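Local coordinates for polyketide synthase (Lyngbya majuscula 19L, PDB 3QIT), which forms the terminal alkene of curacin A as a decarboxylating thioesterase of the alpha/beta hydrolase fold, probably releasing the chain by hydrolysis followed by sulfate elimination, at residues C19-P24 and Y54-P59; H26-C31 and Q95-V100; G39-E44 and N270-A275; I120-L125 and P233-Y238. All coordinates share one frame; numbering follows the deposited sequence. Where two conformers were deposited one is given.

Contact 1: C19-P24 and Y54-P59; sequences CSWGSP and YRVVAP
R55 reaches across from strand 55-59 to the turn that follows strand 14-21, and buries more surface here than any other residue of the pair. Its CG is anti to the backbone N (chi1 173°) and the chain then bends at chi2, which brings the guanidinium back over residues 20-24. There NH1 donates to G22 O at 2.8 Å, with the acceptor almost in the guanidinium plane but the N-H...O angle bent to 143°. S20 CB lies over the centre of one guanidinium face, 3.5 Å from R55 CZ, while P24 CA covers the rim of the opposite face. The aliphatic part of the arginine follows the turn, R55 CB lying 3.4 Å from S23 O. A leucine in its place would probably leave G22 O without this donor and the turn without the flat group held between S20 and P24. W21, second in buried area, sends its indole along the other face of the sheet: CE3 meets V56 CG1 at 4.0 Å, and CZ3 meets A58 CB at 3.9 Å, the methyl lying in the ring plane at its edge. Beneath these side chains the strands run antiparallel, with W21-V56 and C19-A58 as hydrogen-bonded pairs and S20-V57 as the non-hydrogen-bonded pair between them. A water links S23 N to Y54 O just past the last pair. The indole NE1 bonds Q43 OE1, and A46 and L47 of helix 43-51 pack on the tryptophan, whereas strand 28-32 flanks 55-59 on its far edge.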
# COMPACT_ATOMS: atom_id res chain seq x y z
N CYS B 19 21.57 -2.48 -10.47
CA CYS B 19 22.44 -3.02 -11.51
C CYS B 19 23.04 -1.83 -12.22
O CYS B 19 22.33 -0.86 -12.49
CB CYS B 19 21.65 -3.82 -12.53
SG CYS B 19 20.77 -5.25 -11.85
N SER B 20 24.33 -1.87 -12.49
CA SER B 20 24.95 -0.74 -13.17
C SER B 20 26.00 -1.16 -14.18
O SER B 20 26.64 -2.21 -14.05
CB SER B 20 25.55 0.25 -12.16
OG SER B 20 26.72 -0.28 -11.56
N TRP B 21 26.17 -0.31 -15.20
CA TRP B 21 27.18 -0.49 -16.23
C TRP B 21 27.86 0.85 -16.40
O TRP B 21 27.22 1.89 -16.31
CB TRP B 21 26.56 -0.90 -17.57
CG TRP B 21 25.79 -2.18 -17.57
CD1 TRP B 21 26.23 -3.40 -17.99
CD2 TRP B 21 24.44 -2.37 -17.14
NE1 TRP B 21 25.23 -4.34 -17.86
CE2 TRP B 21 24.11 -3.73 -17.36
CE3 TRP B 21 23.45 -1.51 -16.63
CZ2 TRP B 21 22.84 -4.26 -17.03
CZ3 TRP B 21 22.19 -2.04 -16.30
CH2 TRP B 21 21.90 -3.39 -16.53
N GLY B 22 29.17 0.82 -16.63
CA GLY B 22 29.90 2.05 -16.94
C GLY B 22 30.54 2.67 -15.73
O GLY B 22 30.41 2.15 -14.63
N SER B 23 31.27 3.78 -15.92
CA SER B 23 32.08 4.39 -14.85
C SER B 23 31.21 5.19 -13.89
O SER B 23 30.38 5.98 -14.33
CB SER B 23 33.14 5.33 -15.45
OG SER B 23 33.88 4.72 -16.49
N PRO B 24 31.42 5.01 -12.57
CA PRO B 24 30.63 5.70 -11.54
C PRO B 24 30.62 7.23 -11.63
O PRO B 24 29.70 7.85 -11.10
CB PRO B 24 31.29 5.24 -10.22
CG PRO B 24 32.63 4.70 -10.61
CD PRO B 24 32.40 4.09 -11.96
N TYR B 54 28.43 6.90 -20.42
CA TYR B 54 27.31 7.03 -19.49
C TYR B 54 27.42 5.98 -18.43
O TYR B 54 28.02 4.92 -18.66
CB TYR B 54 25.95 6.93 -20.19
CG TYR B 54 25.67 8.16 -21.01
CD1 TYR B 54 26.14 8.27 -22.31
CD2 TYR B 54 25.01 9.25 -20.44
CE1 TYR B 54 25.92 9.42 -23.06
CE2 TYR B 54 24.77 10.41 -21.20
CZ TYR B 54 25.23 10.48 -22.50
OH TYR B 54 25.03 11.61 -23.26
N ARG B 55 26.90 6.33 -17.25
CA ARG B 55 26.70 5.43 -16.12
C ARG B 55 25.22 5.01 -16.17
O ARG B 55 24.33 5.82 -15.95
CB ARG B 55 27.04 6.16 -14.81
CG ARG B 55 26.71 5.38 -13.53
CD ARG B 55 27.56 4.14 -13.37
NE ARG B 55 27.39 3.62 -12.01
CZ ARG B 55 28.09 2.61 -11.50
NH1 ARG B 55 29.00 2.00 -12.23
NH2 ARG B 55 27.85 2.20 -10.25
N VAL B 56 24.96 3.75 -16.50
CA VAL B 56 23.58 3.28 -16.62
C VAL B 56 23.24 2.54 -15.32
O VAL B 56 23.96 1.66 -14.89
CB VAL B 56 23.41 2.33 -17.83
CG1 VAL B 56 21.97 1.93 -17.99
CG2 VAL B 56 23.96 2.99 -19.14
N VAL B 57 22.13 2.93 -14.71
CA VAL B 57 21.71 2.35 -13.44
C VAL B 57 20.28 1.82 -13.62
O VAL B 57 19.40 2.56 -14.05
CB VAL B 57 21.73 3.41 -12.31
CG1 VAL B 57 21.14 2.84 -11.03
CG2 VAL B 57 23.15 3.93 -12.05
N ALA B 58 20.06 0.55 -13.28
CA ALA B 58 18.77 -0.08 -13.44
C ALA B 58 18.46 -0.83 -12.13
O ALA B 58 18.94 -1.93 -11.94
CB ALA B 58 18.76 -1.05 -14.66
N PRO B 59 17.64 -0.25 -11.26
CA PRO B 59 17.25 -0.93 -10.01
C PRO B 59 16.34 -2.10 -10.30
O PRO B 59 15.53 -2.04 -11.25
CB PRO B 59 16.46 0.14 -9.24
CG PRO B 59 16.00 1.08 -10.28
CD PRO B 59 17.04 1.10 -11.36
O HOH W 1 30.81 4.89 -18.60

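Contact 2: H26-C31 and Q95-V100; sequences HPVVLC and QPLLLV
Three backbone hydrogen bonds join V28-C31 to L97-V100 as parallel strands. L98 N donates to V28 O at 3.2 Å. L30 N to L98 O and V100 N to L30 O are shorter, both 2.8 Å. L98 O and L30 O are also approached by CA-H groups; L30 O, for example, receives both V100 N and, at 3.4 Å, L99 CA. The remaining contacts are apolar and divide between the two faces of the sheet. On one, V29 points CG1 at V100 CG2 (3.7 Å) and CG2 at L98 CD1 (3.9 Å), its branches straddling two residues of the neighbouring strand; C31 follows beside V100. Trimming V29 to an alanine removes both methyls and is likely to open a gap between L98 and V100, with the L98 end freer to turn. On the other face, L30 and L99 lie side by side, with L30 CG 3.8 Å from L99 CD1. At the start of the strands L97 takes the cramped first torsion between its backbone N and carbonyl carbon (chi1 49°), and its two methyls fork, CD2 going to V28 CG1 and CD1 to L30 CB. Since every side chain that meets across this pair is apolar or a cysteine, and all are buried, polarity is confined to the peptide groups, whose mutual bonding lets the strands run through the hydrophobic core.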
# COMPACT_ATOMS: atom_id res chain seq x y z
N HIS B 26 30.42 9.06 -14.46
CA HIS B 26 29.82 9.52 -15.71
C HIS B 26 28.33 9.86 -15.54
O HIS B 26 27.70 9.38 -14.59
CB HIS B 26 30.00 8.47 -16.81
CG HIS B 26 31.41 8.35 -17.32
ND1 HIS B 26 31.80 7.38 -18.21
CD2 HIS B 26 32.52 9.09 -17.05
CE1 HIS B 26 33.09 7.52 -18.48
NE2 HIS B 26 33.55 8.55 -17.78
N PRO B 27 27.76 10.68 -16.46
CA PRO B 27 26.35 11.09 -16.33
C PRO B 27 25.43 9.89 -16.32
O PRO B 27 25.67 8.92 -17.04
CB PRO B 27 26.10 11.93 -17.60
CG PRO B 27 27.44 12.35 -18.07
CD PRO B 27 28.46 11.39 -17.55
N VAL B 28 24.36 9.99 -15.53
CA VAL B 28 23.51 8.82 -15.26
C VAL B 28 22.36 8.67 -16.25
O VAL B 28 21.67 9.63 -16.57
CB VAL B 28 22.96 8.88 -13.81
CG1 VAL B 28 21.87 7.79 -13.59
CG2 VAL B 28 24.11 8.75 -12.79
N VAL B 29 22.15 7.43 -16.68
CA VAL B 29 20.89 7.03 -17.32
C VAL B 29 20.21 6.07 -16.35
O VAL B 29 20.74 5.00 -16.07
CB VAL B 29 21.10 6.34 -18.67
CG1 VAL B 29 19.76 5.96 -19.35
CG2 VAL B 29 21.89 7.27 -19.64
N LEU B 30 19.07 6.49 -15.83
CA LEU B 30 18.33 5.67 -14.87
C LEU B 30 17.20 4.95 -15.63
O LEU B 30 16.35 5.60 -16.23
CB LEU B 30 17.78 6.55 -13.74
CG LEU B 30 16.84 5.88 -12.71
CD1 LEU B 30 17.58 4.75 -12.00
CD2 LEU B 30 16.42 6.93 -11.70
N CYS B 31 17.20 3.61 -15.59
CA CYS B 31 16.27 2.78 -16.38
C CYS B 31 15.37 1.98 -15.41
O CYS B 31 15.88 1.31 -14.51
CB CYS B 31 17.02 1.76 -17.22
SG CYS B 31 18.20 2.53 -18.38
N GLN B 95 22.55 15.94 -10.19
CA GLN B 95 22.63 16.49 -11.55
C GLN B 95 21.44 15.91 -12.31
O GLN B 95 21.17 14.71 -12.20
CB GLN B 95 23.90 16.02 -12.26
CG GLN B 95 25.23 16.52 -11.68
CD GLN B 95 25.36 18.04 -11.74
OE1 GLN B 95 24.93 18.69 -12.70
NE2 GLN B 95 25.95 18.61 -10.69
N PRO B 96 20.72 16.74 -13.09
CA PRO B 96 19.60 16.20 -13.88
C PRO B 96 20.03 15.02 -14.75
O PRO B 96 21.07 15.08 -15.43
CB PRO B 96 19.16 17.38 -14.75
CG PRO B 96 19.54 18.61 -13.91
CD PRO B 96 20.84 18.21 -13.23
N LEU B 97 19.23 13.95 -14.72
CA LEU B 97 19.64 12.69 -15.35
C LEU B 97 18.65 12.29 -16.44
O LEU B 97 17.57 12.89 -16.59
CB LEU B 97 19.79 11.57 -14.30
CG LEU B 97 18.68 11.32 -13.27
CD1 LEU B 97 17.42 10.72 -13.90
CD2 LEU B 97 19.19 10.41 -12.19
N LEU B 98 19.02 11.27 -17.21
CA LEU B 98 18.15 10.74 -18.25
C LEU B 98 17.36 9.61 -17.60
O LEU B 98 17.95 8.72 -17.01
CB LEU B 98 18.99 10.22 -19.41
CG LEU B 98 19.79 11.29 -20.16
CD1 LEU B 98 20.80 10.65 -21.13
CD2 LEU B 98 18.87 12.28 -20.90
N LEU B 99 16.03 9.70 -17.65
CA LEU B 99 15.16 8.70 -17.02
C LEU B 99 14.43 7.93 -18.11
O LEU B 99 13.73 8.53 -18.92
CB LEU B 99 14.14 9.38 -16.10
CG LEU B 99 13.16 8.46 -15.36
CD1 LEU B 99 13.86 7.39 -14.52
CD2 LEU B 99 12.25 9.33 -14.49
N VAL B 100 14.57 6.61 -18.11
CA VAL B 100 14.02 5.76 -19.16
C VAL B 100 13.16 4.71 -18.45
O VAL B 100 13.58 4.15 -17.43
CB VAL B 100 15.13 5.03 -19.92
CG1 VAL B 100 14.52 4.25 -21.11
CG2 VAL B 100 16.18 6.05 -20.41

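Contact 3: G39-E44 and N270-A275; sequences GLAWQE and NLHIDA
A41 is the first residue of 39-44 to touch 270-275. Its carbonyl O lies 3.5 Å from H272 CD2, near the plane of the imidazole and at its edge, and its CB stands 4.0 Å from the same carbon. I273 CD1 also comes to A41 O, while I273 CG1 sits over the centre of one imidazole face. W42 follows, its CZ3 4.0 Å from H272 CB. The two aromatic groups form an edge-to-face pair, the imidazole edge turned toward the six-membered ring of the indole, with centroids 5.9 Å apart and planes inclined at 52°. H272 CG occupies the crowded position between backbone N and carbonyl carbon (chi1 59°), which brings the ring across to this side, where NE2 bonds E37 OE1. W42 also packs on V100 and H102. At E44 the contact becomes water-mediated: one water donates to A41 O (2.7 Å) and to H272 O (2.8 Å), and accepts a weak bond from E44 N. The short helix 271-274 begins just after H269, which with S103 and E127 probably forms the catalytic triad of the alpha/beta-hydrolase fold, so the arrangement joins the start of helix 43-51 to the probable active-site loop.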
# COMPACT_ATOMS: atom_id res chain seq x y z
N GLY B 39 16.53 -5.56 -13.49
CA GLY B 39 17.45 -4.52 -14.01
C GLY B 39 18.35 -5.02 -15.12
O GLY B 39 18.63 -4.29 -16.08
N LEU B 40 18.74 -6.30 -15.02
CA LEU B 40 19.58 -6.92 -16.04
C LEU B 40 18.93 -6.94 -17.43
O LEU B 40 19.64 -6.97 -18.42
CB LEU B 40 20.01 -8.32 -15.61
CG LEU B 40 20.79 -9.20 -16.58
CD1 LEU B 40 22.14 -8.60 -16.92
CD2 LEU B 40 20.96 -10.59 -16.02
N ALA B 41 17.60 -6.83 -17.51
CA ALA B 41 16.91 -6.84 -18.81
C ALA B 41 17.31 -5.65 -19.69
O ALA B 41 17.07 -5.65 -20.89
CB ALA B 41 15.35 -6.88 -18.61
N TRP B 42 17.91 -4.63 -19.06
CA TRP B 42 18.36 -3.43 -19.78
C TRP B 42 19.73 -3.59 -20.40
O TRP B 42 20.20 -2.67 -21.05
CB TRP B 42 18.40 -2.22 -18.84
CG TRP B 42 17.02 -1.69 -18.51
CD1 TRP B 42 16.33 -1.86 -17.35
CD2 TRP B 42 16.16 -0.94 -19.39
NE1 TRP B 42 15.09 -1.24 -17.44
CE2 TRP B 42 14.97 -0.67 -18.68
CE3 TRP B 42 16.30 -0.46 -20.71
CZ2 TRP B 42 13.91 0.08 -19.24
CZ3 TRP B 42 15.25 0.28 -21.26
CH2 TRP B 42 14.06 0.53 -20.53
N GLN B 43 20.37 -4.75 -20.23
CA GLN B 43 21.79 -4.87 -20.60
C GLN B 43 22.10 -4.51 -22.05
O GLN B 43 23.12 -3.86 -22.34
CB GLN B 43 22.31 -6.27 -20.29
CG GLN B 43 23.79 -6.44 -20.68
CD GLN B 43 24.49 -7.45 -19.82
OE1 GLN B 43 24.95 -7.13 -18.74
NE2 GLN B 43 24.59 -8.68 -20.30
N GLU B 44 21.26 -4.97 -22.97
CA GLU B 44 21.50 -4.71 -24.39
C GLU B 44 21.40 -3.24 -24.77
O GLU B 44 22.07 -2.80 -25.71
CB GLU B 44 20.63 -5.61 -25.27
CG GLU B 44 21.12 -7.08 -25.29
CD GLU B 44 22.56 -7.22 -25.80
OE1 GLU B 44 22.85 -6.78 -26.94
OE2 GLU B 44 23.42 -7.75 -25.06
N ASN B 270 8.44 -5.23 -26.65
CA ASN B 270 9.67 -5.42 -25.89
C ASN B 270 10.88 -4.80 -26.56
O ASN B 270 11.85 -5.48 -26.92
CB ASN B 270 9.84 -6.90 -25.60
CG ASN B 270 8.81 -7.39 -24.62
OD1 ASN B 270 8.68 -6.84 -23.51
ND2 ASN B 270 8.04 -8.40 -25.02
N LEU B 271 10.82 -3.48 -26.72
CA LEU B 271 11.83 -2.74 -27.47
C LEU B 271 13.22 -2.76 -26.84
O LEU B 271 14.23 -2.63 -27.53
CB LEU B 271 11.37 -1.29 -27.68
CG LEU B 271 10.22 -1.03 -28.66
CD1 LEU B 271 9.89 0.46 -28.68
CD2 LEU B 271 10.53 -1.53 -30.07
N HIS B 272 13.28 -2.93 -25.52
CA HIS B 272 14.56 -3.04 -24.84
C HIS B 272 15.34 -4.27 -25.30
O HIS B 272 16.57 -4.33 -25.13
CB HIS B 272 14.38 -3.03 -23.31
CG HIS B 272 13.51 -4.13 -22.79
ND1 HIS B 272 12.24 -4.37 -23.29
CD2 HIS B 272 13.71 -5.04 -21.81
CE1 HIS B 272 11.71 -5.39 -22.64
NE2 HIS B 272 12.58 -5.81 -21.74
N ILE B 273 14.65 -5.22 -25.94
CA ILE B 273 15.30 -6.40 -26.50
C ILE B 273 15.29 -6.31 -28.03
O ILE B 273 16.33 -6.50 -28.68
CB ILE B 273 14.61 -7.71 -26.04
CG1 ILE B 273 14.45 -7.73 -24.51
CG2 ILE B 273 15.36 -8.94 -26.57
CD1 ILE B 273 15.73 -7.54 -23.74
N ASP B 274 14.12 -6.00 -28.59
CA ASP B 274 13.87 -6.01 -30.05
C ASP B 274 14.69 -4.97 -30.80
O ASP B 274 15.08 -5.18 -31.95
CB ASP B 274 12.40 -5.67 -30.35
CG ASP B 274 11.44 -6.81 -30.05
OD1 ASP B 274 11.85 -7.82 -29.43
OD2 ASP B 274 10.26 -6.69 -30.44
N ALA B 275 14.91 -3.83 -30.16
CA ALA B 275 15.48 -2.64 -30.82
C ALA B 275 16.47 -1.94 -29.89
O ALA B 275 16.50 -0.71 -29.79
CB ALA B 275 14.34 -1.68 -31.19
O HOH W 2 18.37 -4.66 -23.05

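Contact 4: I120-L125 and P233-Y238; sequences IKELIL and PTTLVY
E122 and T235 meet through two torsions: E122 CG is anti to its own N and the chain bends at chi2 (89°), carrying the carboxylate over P233 and T234, while T235 OG1 stands anti to the carbonyl carbon (chi1 -59°) and faces it. The hydroxyl donates to E122 OE2 at 2.8 Å, meeting the oxygen on its anti side and 34° out of the carboxylate plane. K261 on the next strand forms a salt bridge with the same OE2, so this buried oxygen is gripped by two partners and its negative charge is probably stabilised. E122 OE1 turns instead to P233 CB, 3.4 Å away. Underneath, strands 122-125 and 234-238 are parallel neighbours in the central sheet of the alpha/beta hydrolase fold, stitched by four backbone bonds from L123 N-P233 O to V237 N-L125 O. On the face opposite the carboxylate, L125 CD1 touches both T234 CG2 (3.7 Å) and L236 CD2 (3.9 Å), and L123 lies alongside T234. Helix 104-115 covers this leucine side through A109, T110 and A113. Back on the face of E122, I124 CG2 touches V237 CG2 at 3.9 Å.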
# COMPACT_ATOMS: atom_id res chain seq x y z
N ILE B 120 15.25 15.69 -13.67
CA ILE B 120 15.13 14.90 -14.91
C ILE B 120 15.47 15.75 -16.12
O ILE B 120 14.75 16.70 -16.45
CB ILE B 120 13.71 14.30 -15.12
CG1 ILE B 120 13.15 13.58 -13.87
CG2 ILE B 120 13.69 13.37 -16.36
CD1 ILE B 120 14.06 12.50 -13.24
N LYS B 121 16.57 15.41 -16.79
CA LYS B 121 16.99 16.14 -18.00
C LYS B 121 16.07 15.80 -19.18
O LYS B 121 15.61 16.70 -19.91
CB LYS B 121 18.45 15.79 -18.34
CG LYS B 121 19.00 16.36 -19.64
CD LYS B 121 20.38 15.74 -19.91
CE LYS B 121 21.26 16.63 -20.80
NZ LYS B 121 20.75 16.75 -22.18
N GLU B 122 15.81 14.51 -19.37
CA GLU B 122 14.90 14.03 -20.42
C GLU B 122 14.20 12.78 -19.91
O GLU B 122 14.81 11.95 -19.26
CB GLU B 122 15.65 13.70 -21.72
CG GLU B 122 14.76 13.12 -22.86
CD GLU B 122 14.15 14.20 -23.77
OE1 GLU B 122 14.71 15.31 -23.83
OE2 GLU B 122 13.13 13.93 -24.45
N LEU B 123 12.92 12.67 -20.23
CA LEU B 123 12.09 11.54 -19.86
C LEU B 123 11.82 10.73 -21.10
O LEU B 123 11.23 11.24 -22.06
CB LEU B 123 10.77 12.06 -19.28
CG LEU B 123 9.76 11.05 -18.79
CD1 LEU B 123 10.30 10.20 -17.58
CD2 LEU B 123 8.43 11.77 -18.41
N ILE B 124 12.24 9.46 -21.09
CA ILE B 124 12.11 8.59 -22.27
C ILE B 124 11.15 7.47 -21.88
O ILE B 124 11.47 6.63 -21.02
CB ILE B 124 13.49 8.02 -22.71
CG1 ILE B 124 14.39 9.20 -23.11
CG2 ILE B 124 13.31 7.08 -23.91
CD1 ILE B 124 15.84 8.95 -22.96
N LEU B 125 9.97 7.48 -22.51
CA LEU B 125 8.87 6.59 -22.13
C LEU B 125 8.70 5.53 -23.19
O LEU B 125 8.21 5.82 -24.27
CB LEU B 125 7.58 7.41 -21.92
CG LEU B 125 7.76 8.51 -20.88
CD1 LEU B 125 6.51 9.38 -20.83
CD2 LEU B 125 8.06 7.90 -19.49
N PRO B 233 11.27 17.71 -20.63
CA PRO B 233 11.34 17.28 -22.04
C PRO B 233 11.14 15.78 -22.15
O PRO B 233 11.76 15.00 -21.41
CB PRO B 233 12.76 17.67 -22.46
CG PRO B 233 13.09 18.85 -21.57
CD PRO B 233 12.48 18.46 -20.24
N THR B 234 10.27 15.36 -23.07
CA THR B 234 9.78 13.97 -23.05
C THR B 234 9.82 13.38 -24.45
O THR B 234 9.57 14.10 -25.40
CB THR B 234 8.34 13.91 -22.48
OG1 THR B 234 8.35 14.40 -21.13
CG2 THR B 234 7.80 12.46 -22.48
N THR B 235 10.19 12.10 -24.54
CA THR B 235 10.11 11.34 -25.78
C THR B 235 9.27 10.10 -25.55
O THR B 235 9.61 9.28 -24.66
CB THR B 235 11.51 10.91 -26.24
OG1 THR B 235 12.30 12.09 -26.43
CG2 THR B 235 11.45 10.12 -27.55
N LEU B 236 8.18 9.99 -26.32
CA LEU B 236 7.35 8.79 -26.35
C LEU B 236 7.88 7.82 -27.40
O LEU B 236 7.96 8.16 -28.59
CB LEU B 236 5.87 9.14 -26.63
CG LEU B 236 5.18 10.00 -25.58
CD1 LEU B 236 3.91 10.68 -26.14
CD2 LEU B 236 4.83 9.15 -24.31
N VAL B 237 8.25 6.62 -26.96
CA VAL B 237 8.83 5.63 -27.86
C VAL B 237 7.88 4.45 -28.02
O VAL B 237 7.47 3.85 -27.02
CB VAL B 237 10.20 5.15 -27.37
CG1 VAL B 237 10.87 4.23 -28.40
CG2 VAL B 237 11.08 6.34 -26.99
N TYR B 238 7.55 4.10 -29.26
CA TYR B 238 6.65 2.97 -29.50
C TYR B 238 7.23 1.97 -30.47
O TYR B 238 8.04 2.32 -31.34
CB TYR B 238 5.33 3.44 -30.09
CG TYR B 238 4.64 4.53 -29.33
CD1 TYR B 238 3.87 4.24 -28.19
CD2 TYR B 238 4.71 5.85 -29.76
CE1 TYR B 238 3.20 5.27 -27.49
CE2 TYR B 238 4.07 6.88 -29.06
CZ TYR B 238 3.31 6.58 -27.93
OH TYR B 238 2.67 7.60 -27.27

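How the contacts relate
Contacts 1, 2 and 4 are successive parts of one sheet. Contacts 1 and 2 have centres 9 Å apart and join where strands 55-59 and 28-32 pair, V57 N lying 2.8 Å from V29 O; contacts 2 and 4, 11 Å apart, join where L99 O lies 2.8 Å from I124 N. Contacts 1 and 4, about 7 Å apart at their nearest atoms, do not touch. Contact 3 lies off the sheet yet reaches all the others: W42 CD1 is 3.7 Å from A58 CB, W42 CE2 3.5 Å from C31 CB, and L271 CD1 3.9 Å from V237 CG1. Strand 97-102 of contact 2 leads to the likely nucleophile elbow at S103, beside which contact 3 places W42.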